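Local coordinates for Pre-mRNA-splicing factor SAD1 (Saccharomyces cerevisiae, PDB 4MSX), which promotes assembly of newly made U4 snRNA into the U4/U6 particle and is required for pre-mRNA splicing, although its deubiquitinase-like domain is catalytically inactive, at residues S203-V208 against P372-F377; G221-R226 against S251-R256; L261-P266 against F382-D387. All blocks are in the same frame, centred on the assembly; numbering follows the deposited sequence.

How the contacts relate
All three contacts lie in the ubiquitin-specific-protease-like domain, away from the zinc site formed by Cys94, Cys97, His113 and His119. Contact 1 joins the helical part to the central sheet in the buried interior, contact 2 pairs two helices, and contact 3 links two surface loops. Centres lie about 23 Å (1 and 2), 25 Å (1 and 3) and 24 Å (2 and 3) apart, with nearest atoms about 9, 8 and 7 Å apart, so none touch. Along the chain, contact 2 is nested within the loop closed by contact 1, whereas contacts 1 and 3 alternate their segments. Contacts 2 and 3 follow in series, the loop 261-266 coming soon after helix 247-256.

Contact 1 of 3, residues S203-V208 against P372-F377; sequences SHMVPV and PQFLIF
Met205 and Phe374 bring the two backbones to their nearest approach, 7.7 Å between their CA atoms, where the start of helix 206-214 faces strand 374-379. The contact joins helix to sheet in the core of a USP-type fold through apolar side chains. Met205 is the N-cap residue of the helix, and strand alternation turns Phe374 and Ile376 toward it while Leu375 points away.

The Phe374 ring fills the gap between the elements. Met205 CG lies over one of its faces in a CH-pi contact, 4.2 Å from the Phe374 ring centroid. Farther along the methionine side chain, Met205 SD stands 4.9 Å from the centroid of Phe374, a distant Met-aromatic contact. Pro207 approaches the outer end of the ring, its CD 3.6 Å from Phe374 CE2; proline suits a first helical turn, where its missing N-H is not needed. Val477 of strand 472-480 and Cys292 of helix 282-292 also touch Met205.

A flexible, unbranched methionine suits this place because it can pass the phenyl ring and still reach a second partner: extended beyond CG (chi2 172°, chi3 177°), it carries Met205 CE to within 3.7 Å of Ile376 CD1.

Contact 2 of 3, residues G221-R226 against S251-R256; sequences GEFIKR and SYLKVR
Arg226 lays its guanidinium flat on one face of the Tyr252 ring, the planes only 8° apart and the centres of the two groups 4.0 Å from each other. Arg226 CD sits over the same ring in a CH-pi contact. In the Arg256 conformer described, one of two modelled, Arg256 CZ lies at the ring's edge, in its plane, and Tyr252 CE1 stands over a face of the Arg256 guanidinium. Tyrosine suits this place by offering a flat face to a planar cation.

In the guanidinium plane, Arg226 grips one oxygen of Glu222 side-on. NE gives the straighter bond, 2.9 Å from Arg226 NE to Glu222 OE2 at 164°, and NH2 a longer, more bent one. In that same Arg256 conformer, Glu222 OE1 forms a salt bridge to Arg256 NH1 at 3.1 Å. Elsewhere, Leu253 CD2 meets the edge of the Phe223 ring, 3.5 Å from Phe223 CD1.

The axes of segments 222-226 and 251-256 approach to 11.4 Å at 175°, nearly antiparallel. Arginine has enough N-H groups to serve Glu222 and, by an NH1 salt bridge, Asp248 while it stacks; a leucine here would probably leave Asp248 without this cationic partner, cost Glu222 OE2 its side-on grip, and take the flat charged cover from Tyr252. Glu222 bridges both arginines, which probably offsets the closeness of Arg226 NH2 and Arg256 NH2, two donors 3.3 Å apart in this conformer.

Contact 3 of 3, residues L261-P266 against F382-D387; sequences LNPIDP and FDRNSD
Arg384 reaches across from its loop to Pro263 and Asp265, and its guanidinium is the centre of the tight part of this contact. Pro263 CG lies over one face of that flat group, 3.6 Å from Arg384 CZ. Phe382, from the same loop as the arginine, lies against the opposite face, so the cation is sandwiched between an aliphatic ring and an aromatic one. Beside the sandwich, Asp265 OD2 forms a salt bridge with Arg384 NH2 at 2.7 Å, the carboxylate and guanidinium planes being 14° apart. Bends at chi2 (-77°) and chi3 of Arg384 swing the group into this slot. Two conformers were modelled for Arg384, so these details describe one of them.

Asp265 is buried and its two oxygens divide the work. While OD2 faces the arginine, OD1 accepts from Leu268 N and, weakly, from Arg267 N at the start of helix 266-280. Aspartate suits an N-cap because its short carboxylate can meet these backbone N-H groups, and Pro266 fits the first helical turn, where its missing N-H costs no bond. Trp440 packs against both Asp265 and Phe382, and His419 meets the Phe382 ring edge-to-face.

The outer side is looser. Pro263, introduced by a cis peptide bond, is exposed, and beyond Arg384 the chain turns away through exposed Asn385 to poorly ordered Asp387. Crystal neighbours touch much of this rim, and may influence its shape.

A helix N-cap that also pairs with a loop arginine thus joins the start of helix 266-280 to the loop after strand 374-379, a surface bridge between the helical and sheet parts, consistent with the thumb and palm of a USP fold.

Contact 1 of 3, residues S203-V208 against P372-F377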
loop_
_atom_site.group_PDB
_atom_site.type_symbol
_atom_site.label_atom_id
_atom_site.label_comp_id
_atom_site.label_asym_id
_atom_site.label_seq_id
_atom_site.Cartn_x
_atom_site.Cartn_y
_atom_site.Cartn_z
ATOM N N SER A 203 4.076 -1.335 -2.517
ATOM C CA SER A 203 3.739 -1.927 -3.813
ATOM C C SER A 203 4.472 -1.269 -4.982
ATOM O O SER A 203 4.516 -1.831 -6.083
ATOM C CB SER A 203 2.229 -1.835 -4.052
ATOM O OG SER A 203 1.558 -2.686 -3.154
ATOM N N HIS A 204 5.023 -0.069 -4.750
ATOM C CA HIS A 204 5.731 0.654 -5.803
ATOM C C HIS A 204 7.261 0.541 -5.680
ATOM O O HIS A 204 7.969 1.165 -6.458
ATOM C CB HIS A 204 5.243 2.131 -5.919
ATOM C CG HIS A 204 3.900 2.224 -6.582
ATOM N ND1 HIS A 204 3.700 2.829 -7.810
ATOM C CD2 HIS A 204 2.710 1.649 -6.249
ATOM C CE1 HIS A 204 2.433 2.689 -8.170
ATOM N NE2 HIS A 204 1.806 1.989 -7.230
ATOM N N MET A 205 7.754 -0.232 -4.710
ATOM C CA MET A 205 9.204 -0.549 -4.630
ATOM C C MET A 205 9.450 -1.777 -5.482
ATOM O O MET A 205 9.153 -2.899 -5.079
ATOM C CB MET A 205 9.629 -0.867 -3.209
ATOM C CG MET A 205 9.542 0.392 -2.357
ATOM S SD MET A 205 9.806 0.037 -0.613
ATOM C CE MET A 205 9.702 1.735 -0.028
ATOM N N VAL A 206 9.965 -1.562 -6.675
ATOM C CA VAL A 206 9.921 -2.633 -7.683
ATOM C C VAL A 206 10.348 -4.058 -7.247
ATOM O O VAL A 206 9.683 -5.027 -7.583
ATOM C CB VAL A 206 10.600 -2.177 -8.983
ATOM C CG1 VAL A 206 10.816 -3.355 -9.926
ATOM C CG2 VAL A 206 9.692 -1.127 -9.664
ATOM N N PRO A 207 11.427 -4.199 -6.484
ATOM C CA PRO A 207 11.920 -5.540 -6.097
ATOM C C PRO A 207 11.009 -6.233 -5.124
ATOM O O PRO A 207 10.930 -7.468 -5.067
ATOM C CB PRO A 207 13.255 -5.264 -5.380
ATOM C CG PRO A 207 13.585 -3.792 -5.653
ATOM C CD PRO A 207 12.346 -3.095 -6.117
ATOM N N VAL A 208 10.339 -5.441 -4.293
ATOM C CA VAL A 208 9.361 -6.005 -3.389
ATOM C C VAL A 208 8.113 -6.337 -4.193
ATOM O O VAL A 208 7.536 -7.424 -4.053
ATOM C CB VAL A 208 9.015 -4.964 -2.234
ATOM C CG1 VAL A 208 8.015 -5.588 -1.309
ATOM C CG2 VAL A 208 10.295 -4.543 -1.506
ATOM N N PRO A 372 20.723 2.702 1.072
ATOM C CA PRO A 372 19.932 1.644 0.431
ATOM C C PRO A 372 19.461 2.028 -0.953
ATOM O O PRO A 372 19.443 3.208 -1.268
ATOM C CB PRO A 372 18.701 1.484 1.387
ATOM C CG PRO A 372 18.546 2.826 2.048
ATOM C CD PRO A 372 19.988 3.423 2.139
ATOM N N GLN A 373 19.036 1.048 -1.761
ATOM C CA GLN A 373 18.399 1.359 -3.029
ATOM C C GLN A 373 17.167 2.284 -2.785
ATOM O O GLN A 373 16.885 3.183 -3.589
ATOM C CB GLN A 373 17.897 0.059 -3.713
ATOM C CG GLN A 373 17.268 0.330 -5.036
ATOM C CD GLN A 373 18.353 0.690 -6.093
ATOM O OE1 GLN A 373 19.573 0.613 -5.814
ATOM N NE2 GLN A 373 17.918 1.111 -7.281
ATOM N N PHE A 374 16.403 2.027 -1.717
ATOM C CA PHE A 374 15.237 2.894 -1.393
ATOM C C PHE A 374 15.476 3.531 -0.038
ATOM O O PHE A 374 15.523 2.821 0.968
ATOM C CB PHE A 374 13.920 2.064 -1.356
ATOM C CG PHE A 374 13.595 1.462 -2.662
ATOM C CD1 PHE A 374 12.970 2.207 -3.633
ATOM C CD2 PHE A 374 14.029 0.158 -2.965
ATOM C CE1 PHE A 374 12.666 1.633 -4.890
ATOM C CE2 PHE A 374 13.782 -0.421 -4.233
ATOM C CZ PHE A 374 13.113 0.321 -5.196
ATOM N N LEU A 375 15.647 4.848 -0.036
ATOM C CA LEU A 375 15.927 5.639 1.173
ATOM C C LEU A 375 14.631 6.350 1.514
ATOM O O LEU A 375 14.092 7.118 0.700
ATOM C CB LEU A 375 17.059 6.646 0.835
ATOM C CG LEU A 375 17.578 7.564 1.950
ATOM C CD1 LEU A 375 18.000 6.738 3.180
ATOM C CD2 LEU A 375 18.765 8.409 1.401
ATOM N N ILE A 376 14.104 6.044 2.701
ATOM C CA ILE A 376 12.802 6.555 3.123
ATOM C C ILE A 376 13.011 7.582 4.228
ATOM O O ILE A 376 13.610 7.261 5.279
ATOM C CB ILE A 376 11.940 5.388 3.672
ATOM C CG1 ILE A 376 11.884 4.261 2.647
ATOM C CG2 ILE A 376 10.504 5.927 4.041
ATOM C CD1 ILE A 376 11.138 2.954 3.172
ATOM N N PHE A 377 12.532 8.797 3.992
ATOM C CA PHE A 377 12.671 9.862 4.987
ATOM C C PHE A 377 11.335 10.079 5.654
ATOM O O PHE A 377 10.290 9.993 5.013
ATOM C CB PHE A 377 12.982 11.199 4.321
ATOM C CG PHE A 377 14.331 11.239 3.622
ATOM C CD1 PHE A 377 15.440 10.636 4.196
ATOM C CD2 PHE A 377 14.465 11.904 2.415
ATOM C CE1 PHE A 377 16.705 10.700 3.574
ATOM C CE2 PHE A 377 15.734 11.959 1.759
ATOM C CZ PHE A 377 16.825 11.346 2.329
#

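Contact 2 of 3, residues G221-R226 against S251-R256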
loop_
_atom_site.group_PDB
_atom_site.type_symbol
_atom_site.label_atom_id
_atom_site.label_comp_id
_atom_site.label_asym_id
_atom_site.label_seq_id
_atom_site.Cartn_x
_atom_site.Cartn_y
_atom_site.Cartn_z
ATOM N N GLY A 221 2.066 -18.452 5.765
ATOM C CA GLY A 221 1.107 -17.977 6.772
ATOM C C GLY A 221 0.055 -16.982 6.244
ATOM O O GLY A 221 0.260 -16.385 5.181
ATOM N N GLU A 222 -1.033 -16.797 6.982
ATOM C CA GLU A 222 -2.167 -15.982 6.541
ATOM C C GLU A 222 -1.842 -14.440 6.297
ATOM O O GLU A 222 -2.305 -13.850 5.321
ATOM C CB GLU A 222 -3.267 -16.055 7.553
ATOM C CG GLU A 222 -4.476 -15.257 7.122
ATOM C CD GLU A 222 -5.790 -15.731 7.728
ATOM O OE1 GLU A 222 -5.769 -16.635 8.604
ATOM O OE2 GLU A 222 -6.850 -15.182 7.324
ATOM N N PHE A 223 -1.062 -13.843 7.186
ATOM C CA PHE A 223 -0.689 -12.409 7.002
ATOM C C PHE A 223 -0.015 -12.210 5.611
ATOM O O PHE A 223 -0.418 -11.331 4.816
ATOM C CB PHE A 223 0.257 -11.966 8.085
ATOM C CG PHE A 223 0.947 -10.669 7.749
ATOM C CD1 PHE A 223 0.225 -9.472 7.778
ATOM C CD2 PHE A 223 2.278 -10.655 7.356
ATOM C CE1 PHE A 223 0.864 -8.228 7.442
ATOM C CE2 PHE A 223 2.930 -9.439 7.015
ATOM C CZ PHE A 223 2.205 -8.215 7.057
ATOM N N ILE A 224 1.013 -13.021 5.313
ATOM C CA ILE A 224 1.807 -12.826 4.074
ATOM C C ILE A 224 0.931 -13.151 2.871
ATOM O O ILE A 224 0.940 -12.426 1.891
ATOM C CB ILE A 224 3.122 -13.665 4.004
ATOM C CG1 ILE A 224 4.205 -13.097 4.906
ATOM C CG2 ILE A 224 3.744 -13.607 2.593
ATOM C CD1 ILE A 224 4.809 -11.695 4.357
ATOM N N LYS A 225 0.103 -14.208 2.963
ATOM C CA LYS A 225 -0.798 -14.480 1.854
ATOM C C LYS A 225 -1.755 -13.295 1.622
ATOM O O LYS A 225 -1.952 -12.852 0.493
ATOM C CB LYS A 225 -1.621 -15.759 2.113
ATOM C CG LYS A 225 -2.502 -16.105 0.933
ATOM C CD LYS A 225 -3.071 -17.521 1.067
ATOM C CE LYS A 225 -3.963 -17.898 -0.126
ATOM N NZ LYS A 225 -3.293 -17.668 -1.446
ATOM N N ARG A 226 -2.376 -12.769 2.680
ATOM C CA ARG A 226 -3.326 -11.698 2.450
ATOM C C ARG A 226 -2.617 -10.455 1.880
ATOM O O ARG A 226 -3.142 -9.775 1.018
ATOM C CB ARG A 226 -4.022 -11.330 3.766
ATOM C CG ARG A 226 -5.157 -12.315 4.157
ATOM C CD ARG A 226 -5.553 -11.862 5.560
ATOM N NE ARG A 226 -6.701 -12.519 6.161
ATOM C CZ ARG A 226 -7.924 -11.980 6.240
ATOM N NH1 ARG A 226 -8.236 -10.795 5.680
ATOM N NH2 ARG A 226 -8.845 -12.657 6.859
ATOM N N SER A 251 -8.519 -4.603 9.099
ATOM C CA SER A 251 -9.263 -5.055 10.270
ATOM C C SER A 251 -8.718 -6.411 10.710
ATOM O O SER A 251 -8.562 -6.665 11.908
ATOM C CB SER A 251 -10.778 -5.065 9.992
ATOM O OG SER A 251 -11.390 -5.748 11.039
ATOM N N TYR A 252 -8.318 -7.266 9.763
ATOM C CA TYR A 252 -7.674 -8.516 10.120
ATOM C C TYR A 252 -6.377 -8.276 10.915
ATOM O O TYR A 252 -6.021 -9.011 11.879
ATOM C CB TYR A 252 -7.368 -9.366 8.812
ATOM C CG TYR A 252 -6.322 -10.425 9.015
ATOM C CD1 TYR A 252 -6.669 -11.656 9.550
ATOM C CD2 TYR A 252 -4.993 -10.219 8.680
ATOM C CE1 TYR A 252 -5.725 -12.634 9.793
ATOM C CE2 TYR A 252 -4.022 -11.205 8.918
ATOM C CZ TYR A 252 -4.416 -12.410 9.487
ATOM O OH TYR A 252 -3.524 -13.407 9.768
ATOM N N LEU A 253 -5.573 -7.309 10.471
ATOM C CA LEU A 253 -4.358 -7.038 11.220
ATOM C C LEU A 253 -4.649 -6.700 12.724
ATOM O O LEU A 253 -3.888 -7.052 13.587
ATOM C CB LEU A 253 -3.629 -5.829 10.592
ATOM C CG LEU A 253 -3.208 -6.069 9.130
ATOM C CD1 LEU A 253 -2.451 -4.750 8.670
ATOM C CD2 LEU A 253 -2.257 -7.290 8.997
ATOM N N LYS A 254 -5.714 -5.977 12.965
ATOM C CA LYS A 254 -6.020 -5.526 14.350
ATOM C C LYS A 254 -6.585 -6.750 15.130
ATOM O O LYS A 254 -6.216 -7.030 16.289
ATOM C CB LYS A 254 -7.064 -4.412 14.336
ATOM C CG LYS A 254 -6.666 -3.110 13.532
ATOM C CD LYS A 254 -7.394 -1.836 14.046
ATOM C CE LYS A 254 -7.996 -0.964 12.922
ATOM N NZ LYS A 254 -9.360 -1.426 12.391
ATOM N N VAL A 255 -7.463 -7.498 14.470
ATOM C CA VAL A 255 -8.172 -8.623 15.166
ATOM C C VAL A 255 -7.257 -9.830 15.379
ATOM O O VAL A 255 -7.247 -10.449 16.444
ATOM C CB VAL A 255 -9.439 -8.998 14.363
ATOM C CG1 VAL A 255 -10.091 -10.340 14.861
ATOM C CG2 VAL A 255 -10.428 -7.869 14.441
ATOM N N ARG A 256 -6.415 -10.159 14.408
ATOM C CA ARG A 256 -5.657 -11.379 14.534
ATOM C C ARG A 256 -4.142 -11.192 14.575
ATOM O O ARG A 256 -3.427 -12.105 14.975
ATOM C CB ARG A 256 -6.139 -12.383 13.445
ATOM C CG ARG A 256 -7.444 -13.103 13.890
ATOM C CD ARG A 256 -7.859 -14.299 13.033
ATOM N NE ARG A 256 -8.729 -13.898 11.923
ATOM C CZ ARG A 256 -8.788 -14.512 10.743
ATOM N NH1 ARG A 256 -8.027 -15.578 10.497
ATOM N NH2 ARG A 256 -9.609 -14.057 9.798
#

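Contact 3 of 3, residues L261-P266 against F382-D387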
loop_
_atom_site.group_PDB
_atom_site.type_symbol
_atom_site.label_atom_id
_atom_site.label_comp_id
_atom_site.label_asym_id
_atom_site.label_seq_id
_atom_site.Cartn_x
_atom_site.Cartn_y
_atom_site.Cartn_z
ATOM N N LEU A 261 -1.846 0.120 17.575
ATOM C CA LEU A 261 -1.269 1.449 17.789
ATOM C C LEU A 261 -2.366 2.491 17.757
ATOM O O LEU A 261 -3.229 2.507 16.869
ATOM C CB LEU A 261 -0.272 1.748 16.654
ATOM C CG LEU A 261 0.814 0.681 16.500
ATOM C CD1 LEU A 261 1.728 0.998 15.268
ATOM C CD2 LEU A 261 1.657 0.624 17.782
ATOM N N ASN A 262 -2.311 3.403 18.712
ATOM C CA ASN A 262 -3.228 4.519 18.712
ATOM C C ASN A 262 -2.532 5.654 19.473
ATOM O O ASN A 262 -2.312 5.571 20.704
ATOM C CB ASN A 262 -4.588 4.119 19.380
ATOM C CG ASN A 262 -5.550 5.326 19.519
ATOM O OD1 ASN A 262 -5.358 6.344 18.872
ATOM N ND2 ASN A 262 -6.573 5.210 20.384
ATOM N N PRO A 263 -2.152 6.707 18.760
ATOM C CA PRO A 263 -2.553 7.011 17.377
ATOM C C PRO A 263 -1.768 6.154 16.354
ATOM O O PRO A 263 -0.833 5.441 16.722
ATOM C CB PRO A 263 -2.129 8.490 17.186
ATOM C CG PRO A 263 -0.929 8.643 18.095
ATOM C CD PRO A 263 -1.305 7.770 19.347
ATOM N N ILE A 264 -2.170 6.236 15.101
ATOM C CA ILE A 264 -1.372 5.569 14.054
ATOM C C ILE A 264 -1.276 6.525 12.886
ATOM O O ILE A 264 -2.127 7.427 12.763
ATOM C CB ILE A 264 -2.036 4.224 13.695
ATOM C CG1 ILE A 264 -1.049 3.380 12.811
ATOM C CG2 ILE A 264 -3.417 4.451 13.021
ATOM C CD1 ILE A 264 -1.627 1.935 12.651
ATOM N N ASP A 265 -0.203 6.409 12.081
ATOM C CA ASP A 265 -0.030 7.303 10.938
ATOM C C ASP A 265 0.824 6.509 9.930
ATOM O O ASP A 265 1.167 5.358 10.208
ATOM C CB ASP A 265 0.655 8.634 11.381
ATOM C CG ASP A 265 2.056 8.428 11.989
ATOM O OD1 ASP A 265 2.803 7.604 11.486
ATOM O OD2 ASP A 265 2.432 9.106 12.981
ATOM N N PRO A 266 1.121 7.093 8.765
ATOM C CA PRO A 266 1.841 6.251 7.768
ATOM C C PRO A 266 3.193 5.743 8.233
ATOM O O PRO A 266 3.599 4.646 7.851
ATOM C CB PRO A 266 1.990 7.171 6.547
ATOM C CG PRO A 266 0.691 8.030 6.607
ATOM C CD PRO A 266 0.521 8.299 8.154
ATOM N N PHE A 382 5.133 15.887 14.106
ATOM C CA PHE A 382 4.284 15.770 15.307
ATOM C C PHE A 382 4.999 15.627 16.610
ATOM O O PHE A 382 5.781 14.711 16.813
ATOM C CB PHE A 382 3.424 14.512 15.208
ATOM C CG PHE A 382 2.462 14.548 14.077
ATOM C CD1 PHE A 382 1.621 15.628 13.916
ATOM C CD2 PHE A 382 2.409 13.510 13.150
ATOM C CE1 PHE A 382 0.727 15.704 12.865
ATOM C CE2 PHE A 382 1.512 13.559 12.091
ATOM C CZ PHE A 382 0.681 14.671 11.935
ATOM N N ASP A 383 4.620 16.468 17.551
ATOM C CA ASP A 383 5.056 16.264 18.920
ATOM C C ASP A 383 3.853 15.604 19.639
ATOM O O ASP A 383 2.955 16.289 20.132
ATOM C CB ASP A 383 5.533 17.609 19.522
ATOM C CG ASP A 383 5.813 17.530 21.026
ATOM O OD1 ASP A 383 5.937 16.412 21.590
ATOM O OD2 ASP A 383 5.928 18.612 21.627
ATOM N N ARG A 384 3.835 14.254 19.655
ATOM C CA ARG A 384 2.685 13.500 20.178
ATOM C C ARG A 384 2.552 13.584 21.688
ATOM O O ARG A 384 1.465 13.354 22.228
ATOM C CB ARG A 384 2.767 12.024 19.803
ATOM C CG ARG A 384 2.911 11.791 18.345
ATOM C CD ARG A 384 1.618 11.975 17.589
ATOM N NE ARG A 384 1.516 10.940 16.566
ATOM C CZ ARG A 384 0.563 10.875 15.643
ATOM N NH1 ARG A 384 -0.397 11.800 15.607
ATOM N NH2 ARG A 384 0.560 9.853 14.784
ATOM N N ASN A 385 3.664 13.891 22.370
ATOM C CA ASN A 385 3.635 14.123 23.817
ATOM C C ASN A 385 3.527 15.599 24.191
ATOM O O ASN A 385 4.261 16.084 25.039
ATOM C CB ASN A 385 4.853 13.506 24.494
ATOM C CG ASN A 385 4.807 12.008 24.484
ATOM O OD1 ASN A 385 3.747 11.382 24.690
ATOM N ND2 ASN A 385 5.951 11.408 24.218
ATOM N N SER A 386 2.640 16.308 23.514
ATOM C CA SER A 386 2.181 17.593 23.974
ATOM C C SER A 386 0.726 17.713 23.568
ATOM O O SER A 386 0.189 16.870 22.839
ATOM C CB SER A 386 3.030 18.720 23.395
ATOM O OG SER A 386 3.446 18.395 22.065
ATOM N N ASP A 387 0.064 18.733 24.084
ATOM C CA ASP A 387 -1.355 18.910 23.821
ATOM C C ASP A 387 -1.616 19.243 22.341
ATOM O O ASP A 387 -0.780 19.916 21.698
ATOM C CB ASP A 387 -1.898 20.022 24.720
ATOM C CG ASP A 387 -3.335 20.353 24.408
ATOM O OD1 ASP A 387 -4.208 19.491 24.688
ATOM O OD2 ASP A 387 -3.582 21.466 23.870
#